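Local coordinates for protein tartrate dehydrogenase/decarboxylase (Pseudomonas putida, PDB 3FLK) that uses NAD and a magnesium or manganese ion to oxidise tartrate, and also converts meso-tartrate to D-glycerate and D-malate to pyruvate, at residues G305-E310 with R321-M326. The protein carries 1 engineered substitution. Residues are numbered along the deposited sequence; the frame is centred on the assembly and turned at random.
Sequences GALMLE and RAHDDM. With SO4 (sulfate ion), chain J.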
loop_
_atom_site.group_PDB
_atom_site.type_symbol
_atom_site.label_atom_id
_atom_site.label_comp_id
_atom_site.label_asym_id
_atom_site.label_seq_id
_atom_site.Cartn_x
_atom_site.Cartn_y
_atom_site.Cartn_z
ATOM N N GLY A 305 -13.657 -18.333 -12.132
ATOM C CA GLY A 305 -14.643 -19.043 -12.942
ATOM C C GLY A 305 -15.953 -19.242 -12.208
ATOM O O GLY A 305 -17.024 -19.078 -12.793
ATOM N N ALA A 306 -15.860 -19.597 -10.927
ATOM C CA ALA A 306 -17.032 -19.731 -10.067
ATOM C C ALA A 306 -17.798 -18.410 -9.952
ATOM O O ALA A 306 -19.031 -18.396 -10.018
ATOM C CB ALA A 306 -16.634 -20.241 -8.692
ATOM N N LEU A 307 -17.062 -17.308 -9.797
ATOM C CA LEU A 307 -17.659 -15.970 -9.765
ATOM C C LEU A 307 -18.372 -15.648 -11.074
ATOM O O LEU A 307 -19.435 -15.025 -11.068
ATOM C CB LEU A 307 -16.601 -14.896 -9.464
ATOM C CG LEU A 307 -15.888 -14.930 -8.107
ATOM C CD1 LEU A 307 -14.874 -13.799 -8.018
ATOM C CD2 LEU A 307 -16.875 -14.858 -6.945
HETATM N N MSE A 308 -17.778 -16.082 -12.184
HETATM C CA MSE A 308 -18.344 -15.896 -13.518
HETATM C C MSE A 308 -19.700 -16.587 -13.666
HETATM O O MSE A 308 -20.642 -16.003 -14.209
HETATM C CB MSE A 308 -17.364 -16.391 -14.585
HETATM C CG MSE A 308 -17.835 -16.198 -16.016
HETATM SE SE MSE A 308 -16.404 -16.473 -17.293
HETATM C CE MSE A 308 -17.394 -16.178 -18.917
ATOM N N LEU A 309 -19.793 -17.823 -13.175
ATOM C CA LEU A 309 -21.036 -18.590 -13.240
ATOM C C LEU A 309 -22.109 -17.979 -12.348
ATOM O O LEU A 309 -23.278 -17.916 -12.732
ATOM C CB LEU A 309 -20.800 -20.058 -12.860
ATOM C CG LEU A 309 -19.895 -20.902 -13.765
ATOM C CD1 LEU A 309 -19.904 -22.355 -13.301
ATOM C CD2 LEU A 309 -20.301 -20.804 -15.238
ATOM N N GLU A 310 -21.701 -17.527 -11.165
ATOM C CA GLU A 310 -22.595 -16.845 -10.235
ATOM C C GLU A 310 -23.199 -15.592 -10.881
ATOM O O GLU A 310 -24.402 -15.348 -10.766
ATOM C CB GLU A 310 -21.847 -16.491 -8.945
ATOM C CG GLU A 310 -22.739 -16.038 -7.790
ATOM C CD GLU A 310 -21.957 -15.753 -6.518
ATOM O OE1 GLU A 310 -20.925 -15.050 -6.588
ATOM O OE2 GLU A 310 -22.378 -16.226 -5.439
ATOM N N ARG A 321 -25.626 -23.193 -7.705
ATOM C CA ARG A 321 -25.157 -24.456 -7.138
ATOM C C ARG A 321 -23.795 -24.847 -7.701
ATOM O O ARG A 321 -22.970 -25.416 -6.989
ATOM C CB ARG A 321 -26.169 -25.579 -7.383
ATOM C CG ARG A 321 -27.422 -25.490 -6.525
ATOM C CD ARG A 321 -28.219 -26.792 -6.569
ATOM N NE ARG A 321 -28.824 -27.033 -7.880
ATOM C CZ ARG A 321 -30.070 -26.703 -8.210
ATOM N NH1 ARG A 321 -30.867 -26.114 -7.325
ATOM N NH2 ARG A 321 -30.524 -26.966 -9.428
ATOM N N ALA A 322 -23.573 -24.543 -8.980
ATOM C CA ALA A 322 -22.282 -24.778 -9.624
ATOM C C ALA A 322 -21.184 -23.940 -8.967
ATOM O O ALA A 322 -20.102 -24.455 -8.680
ATOM C CB ALA A 322 -22.360 -24.492 -11.113
ATOM N N HIS A 323 -21.480 -22.661 -8.717
ATOM C CA HIS A 323 -20.582 -21.780 -7.967
ATOM C C HIS A 323 -20.260 -22.366 -6.595
ATOM O O HIS A 323 -19.091 -22.483 -6.223
ATOM C CB HIS A 323 -21.187 -20.378 -7.800
ATOM C CG HIS A 323 -20.497 -19.545 -6.762
ATOM N ND1 HIS A 323 -20.845 -19.577 -5.429
ATOM C CD2 HIS A 323 -19.467 -18.671 -6.861
ATOM C CE1 HIS A 323 -20.062 -18.757 -4.752
ATOM N NE2 HIS A 323 -19.218 -18.193 -5.597
ATOM N N ASP A 324 -21.308 -22.731 -5.856
ATOM C CA ASP A 324 -21.175 -23.255 -4.498
ATOM C C ASP A 324 -20.371 -24.555 -4.446
ATOM O O ASP A 324 -19.572 -24.753 -3.532
ATOM C CB ASP A 324 -22.557 -23.454 -3.856
ATOM C CG ASP A 324 -23.329 -22.145 -3.683
ATOM O OD1 ASP A 324 -22.833 -21.069 -4.094
ATOM O OD2 ASP A 324 -24.453 -22.199 -3.137
ATOM N N ASP A 325 -20.582 -25.431 -5.427
ATOM C CA ASP A 325 -19.845 -26.696 -5.513
ATOM C C ASP A 325 -18.371 -26.484 -5.836
ATOM O O ASP A 325 -17.514 -27.228 -5.358
ATOM C CB ASP A 325 -20.481 -27.635 -6.542
ATOM C CG ASP A 325 -21.697 -28.372 -5.996
ATOM O OD1 ASP A 325 -22.057 -28.166 -4.816
ATOM O OD2 ASP A 325 -22.292 -29.165 -6.753
HETATM N N MSE A 326 -18.082 -25.469 -6.648
HETATM C CA MSE A 326 -16.705 -25.116 -6.984
HETATM C C MSE A 326 -15.945 -24.599 -5.767
HETATM O O MSE A 326 -14.792 -24.970 -5.550
HETATM C CB MSE A 326 -16.667 -24.110 -8.135
HETATM C CG MSE A 326 -17.018 -24.737 -9.471
HETATM SE SE MSE A 326 -17.083 -23.502 -10.961
HETATM C CE MSE A 326 -15.175 -23.107 -11.102
HETATM S S SO4 J . -17.552 -16.382 -2.957
HETATM O O1 SO4 J . -16.813 -15.179 -2.586
HETATM O O2 SO4 J . -18.978 -16.075 -3.030
HETATM O O3 SO4 J . -17.099 -16.865 -4.257
HETATM O O4 SO4 J . -17.333 -17.411 -1.943
#
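His-323 and Glu-310 both hold CG anti to the backbone N (chi1 165° for the histidine), which lays the carboxylate of Glu-310 over one face of the imidazole. The contact is an antiparallel helix hairpin: helices 299-313 and 317-336 pack so that the axes of 305-310 and 321-326 approach to 8.3 Å, with their directions 162° apart. The hairpin lies in the isocitrate/isopropylmalate dehydrogenase fold, away from the annotated sites. The carboxylate and ring planes are 19° apart, and Glu-310 OE2 sits off-centre, 3.5 Å from His-323 CE1. The ring edge turns to the neighbouring helix, with His-323 CD2 3.2 Å from Ala-306 O. His-323 ND1 donates to Asp-324 OD1 in the plane of the ring, and NE2 to O3 of a sulfate, probably from the crystallisation liquor; together the two bonds fix the ring's rotation. Sulfate O3 also lies against Leu-307 CD2. Trp-303 and Arg-111 bind the same sulfate. Gln-320 NE2 bonds both Glu-310 OE2 and Asp-324 OD1. A leucine in place of His-323 would probably leave Asp-324 OD1 and the sulfate each short of a donor, and the Glu-310 carboxylate without its flat partner.

On the buried side the contact is apolar. Ala-306 CB meets Met-326 CB, and Leu-309 CD1 touches Ala-322 CB. Helix 17-35 adds Val-27 and Leu-28 to this layer. Met-326, modelled as selenomethionine, bends at its last torsion and brings CE to 3.6 Å from Ala-306 N. Its SE lies 3.8 Å from Leu-309 CD1.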